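ADP compounds hydrolase NudE (Escherichia coli, PDB 1VHZ) hydrolyses ADP-ribose, NADH, Ap3A and Ap2A as a homodimeric Nudix enzyme, using magnesium or another divalent cation. Local coordinates at residues D159-P164 / S173-V178. Sequence-based numbering, arbitrary orientation.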
ATOM      1  N   ASP A 159       7.097  18.142  -2.093  1.00 14.23           N
ATOM      2  CA  ASP A 159       7.267  18.136  -3.551  1.00 12.01           C
ATOM      3  C   ASP A 159       7.440  16.706  -4.069  1.00 16.25           C
ATOM      4  O   ASP A 159       7.262  16.459  -5.280  1.00 12.94           O
ATOM      5  CB  ASP A 159       8.461  18.956  -4.004  1.00 10.51           C
ATOM      6  CG  ASP A 159       8.471  20.407  -3.611  1.00 12.58           C
ATOM      7  OD1 ASP A 159       7.421  20.931  -3.191  1.00 16.87           O
ATOM      8  OD2 ASP A 159       9.546  21.045  -3.702  1.00 16.60           O
ATOM      9  N   LEU A 160       7.798  15.731  -3.225  1.00 12.08           N
ATOM     10  CA  LEU A 160       7.971  14.354  -3.680  1.00 14.18           C
ATOM     11  C   LEU A 160       6.711  13.776  -4.319  1.00 14.90           C
ATOM     12  O   LEU A 160       6.773  12.871  -5.160  1.00  8.95           O
ATOM     13  CB  LEU A 160       8.427  13.446  -2.530  1.00 14.26           C
ATOM     14  CG  LEU A 160       9.929  13.520  -2.176  1.00 17.19           C
ATOM     15  CD1 LEU A 160      10.170  12.971  -0.785  1.00 11.56           C
ATOM     16  CD2 LEU A 160      10.763  12.777  -3.221  1.00 10.00           C
ATOM     17  N   LEU A 161       5.544  14.306  -3.985  1.00 14.24           N
ATOM     18  CA  LEU A 161       4.251  13.925  -4.514  1.00 15.69           C
ATOM     19  C   LEU A 161       4.059  14.317  -5.971  1.00 16.95           C
ATOM     20  O   LEU A 161       3.014  13.992  -6.558  1.00 14.72           O
ATOM     21  CB  LEU A 161       3.149  14.606  -3.672  1.00 14.13           C
ATOM     22  CG  LEU A 161       2.541  13.850  -2.505  1.00 22.71           C
ATOM     23  CD1 LEU A 161       3.337  12.647  -2.058  1.00 14.91           C
ATOM     24  CD2 LEU A 161       2.234  14.781  -1.333  1.00 10.13           C
ATOM     25  N   GLU A 162       4.989  15.080  -6.548  1.00 14.67           N
ATOM     26  CA  GLU A 162       4.918  15.458  -7.952  1.00 16.93           C
ATOM     27  C   GLU A 162       5.775  14.502  -8.780  1.00 17.36           C
ATOM     28  O   GLU A 162       5.868  14.605 -10.004  1.00 14.94           O
ATOM     29  CB  GLU A 162       5.338  16.904  -8.182  1.00 18.97           C
ATOM     30  CG  GLU A 162       4.350  17.919  -7.598  1.00 12.88           C
ATOM     31  CD  GLU A 162       2.976  17.796  -8.230  1.00 19.52           C
ATOM     32  OE1 GLU A 162       1.989  18.224  -7.608  1.00 36.21           O
ATOM     33  OE2 GLU A 162       2.853  17.263  -9.362  1.00 23.99           O
ATOM     34  N   ASP A 163       6.443  13.562  -8.100  1.00 14.85           N
ATOM     35  CA  ASP A 163       7.257  12.582  -8.834  1.00 15.60           C
ATOM     36  C   ASP A 163       6.557  11.235  -8.861  1.00 16.66           C
ATOM     37  O   ASP A 163       6.484  10.533  -7.847  1.00 20.94           O
ATOM     38  CB  ASP A 163       8.637  12.423  -8.183  1.00  9.40           C
ATOM     39  CG  ASP A 163       9.583  11.601  -9.019  1.00 15.11           C
ATOM     40  OD1 ASP A 163      10.801  11.653  -8.732  1.00 27.30           O
ATOM     41  OD2 ASP A 163       9.149  10.903  -9.969  1.00 14.00           O
ATOM     42  N   PRO A 164       6.074  10.805 -10.019  1.00 17.59           N
ATOM     43  CA  PRO A 164       5.417   9.520 -10.169  1.00 15.05           C
ATOM     44  C   PRO A 164       6.259   8.350  -9.703  1.00 15.67           C
ATOM     45  O   PRO A 164       5.698   7.326  -9.273  1.00 14.07           O
ATOM     46  CB  PRO A 164       5.095   9.431 -11.667  1.00 13.26           C
ATOM     47  CG  PRO A 164       5.022  10.868 -12.082  1.00 15.12           C
ATOM     48  CD  PRO A 164       6.125  11.557 -11.306  1.00 13.43           C
ATOM     49  N   SER A 173       2.352   7.210   2.499  1.00 12.30           N
ATOM     50  CA  SER A 173       1.937   7.102   3.891  1.00 14.07           C
ATOM     51  C   SER A 173       3.083   7.539   4.815  1.00 12.18           C
ATOM     52  O   SER A 173       2.877   8.332   5.720  1.00 14.85           O
ATOM     53  CB  SER A 173       1.642   5.622   4.251  1.00 11.13           C
ATOM     54  OG  SER A 173       0.458   5.206   3.625  1.00 17.22           O
ATOM     55  N   ALA A 174       4.284   7.011   4.552  1.00 10.87           N
ATOM     56  CA  ALA A 174       5.449   7.334   5.347  1.00 15.25           C
ATOM     57  C   ALA A 174       5.752   8.832   5.332  1.00 16.13           C
ATOM     58  O   ALA A 174       6.048   9.420   6.368  1.00 18.37           O
ATOM     59  CB  ALA A 174       6.685   6.566   4.865  1.00  9.77           C
ATOM     60  N   LEU A 175       5.745   9.423   4.142  1.00 15.34           N
ATOM     61  CA  LEU A 175       6.029  10.834   3.970  1.00 14.95           C
ATOM     62  C   LEU A 175       5.142  11.700   4.861  1.00 15.65           C
ATOM     63  O   LEU A 175       5.634  12.514   5.626  1.00 12.61           O
ATOM     64  CB  LEU A 175       5.802  11.213   2.496  1.00 11.59           C
ATOM     65  CG  LEU A 175       6.138  12.656   2.153  1.00 14.41           C
ATOM     66  CD1 LEU A 175       7.646  12.883   2.218  1.00 12.48           C
ATOM     67  CD2 LEU A 175       5.555  13.051   0.806  1.00  8.03           C
ATOM     68  N   PHE A 176       3.832  11.490   4.801  1.00 15.77           N
ATOM     69  CA  PHE A 176       2.868  12.224   5.608  1.00 15.45           C
ATOM     70  C   PHE A 176       3.006  11.901   7.098  1.00 14.90           C
ATOM     71  O   PHE A 176       2.810  12.793   7.923  1.00 15.79           O
ATOM     72  CB  PHE A 176       1.437  11.894   5.143  1.00 12.99           C
ATOM     73  CG  PHE A 176       0.935  12.660   3.950  1.00 17.10           C
ATOM     74  CD1 PHE A 176       0.742  12.036   2.736  1.00 12.17           C
ATOM     75  CD2 PHE A 176       0.627  14.017   4.053  1.00 12.04           C
ATOM     76  CE1 PHE A 176       0.232  12.725   1.640  1.00 17.33           C
ATOM     77  CE2 PHE A 176       0.139  14.714   2.958  1.00 18.59           C
ATOM     78  CZ  PHE A 176      -0.063  14.071   1.745  1.00 16.72           C
ATOM     79  N   LEU A 177       3.318  10.667   7.478  1.00 12.95           N
ATOM     80  CA  LEU A 177       3.466  10.323   8.893  1.00 15.04           C
ATOM     81  C   LEU A 177       4.696  10.989   9.501  1.00 15.51           C
ATOM     82  O   LEU A 177       4.651  11.489  10.624  1.00 14.57           O
ATOM     83  CB  LEU A 177       3.502   8.804   9.102  1.00  8.18           C
ATOM     84  CG  LEU A 177       2.143   8.104   8.874  1.00 20.93           C
ATOM     85  CD1 LEU A 177       2.348   6.622   8.611  1.00 12.30           C
ATOM     86  CD2 LEU A 177       1.186   8.342  10.034  1.00  8.54           C
ATOM     87  N   VAL A 178       5.793  11.055   8.752  1.00 16.00           N
ATOM     88  CA  VAL A 178       7.012  11.701   9.238  1.00 15.87           C
ATOM     89  C   VAL A 178       6.816  13.201   9.377  1.00 16.73           C
ATOM     90  O   VAL A 178       7.241  13.862  10.330  1.00 15.99           O
ATOM     91  CB  VAL A 178       8.178  11.360   8.294  1.00 18.08           C
ATOM     92  CG1 VAL A 178       9.396  12.218   8.637  1.00 18.22           C
ATOM     93  CG2 VAL A 178       8.517   9.869   8.412  1.00 13.00           C
TER
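Leu160, in the 3-10 turn that ends at Glu162, faces Leu175 on helix 169-184 with their CA atoms 8.6 Å apart, a spacing bridged by side chains alone. Leu175 carries the contact from the helix: with CG anti to the backbone N (chi1 -177°), its forked end reaches toward the turn and presents one methyl to each of two successive leucines. CD1 of Leu175 lies 3.9 Å from CD1 of Leu160, while CD2 of Leu175 packs more tightly, 3.6 Å from CD1 of Leu161. Leu161 in turn divides its methyls between two residues of the helix, since its CD2 sits 3.9 Å from CZ of Phe176, touching the outer end of the ring obliquely, with the two side chains crossing at about a right angle. The result is an alternating row of three leucine ends and one phenyl ring. Backbone hydrogen bonds of the i+3 to i kind hold the turn, Glu162 N to Asp159 O at 2.9 Å and Asp163 N to Leu160 O at 3.0 Å. Leu160 also touches Leu77 and Trp152, on strands 74-78 and 149-153. On the dimer side, the Phe176 ring meets Phe176 of the second subunit with nearly parallel planes, and Leu161 O accepts a hydrogen bond from Lys113 NZ of that subunit. The contact thus joins the loop after strand 149-153 to the helix that follows it, away from the substrate and metal sites. No hydrogen bond or salt bridge links the two segments, which implies that methyl and ring contacts hold turn and helix together here, an apolar seam reaching the homodimer interface.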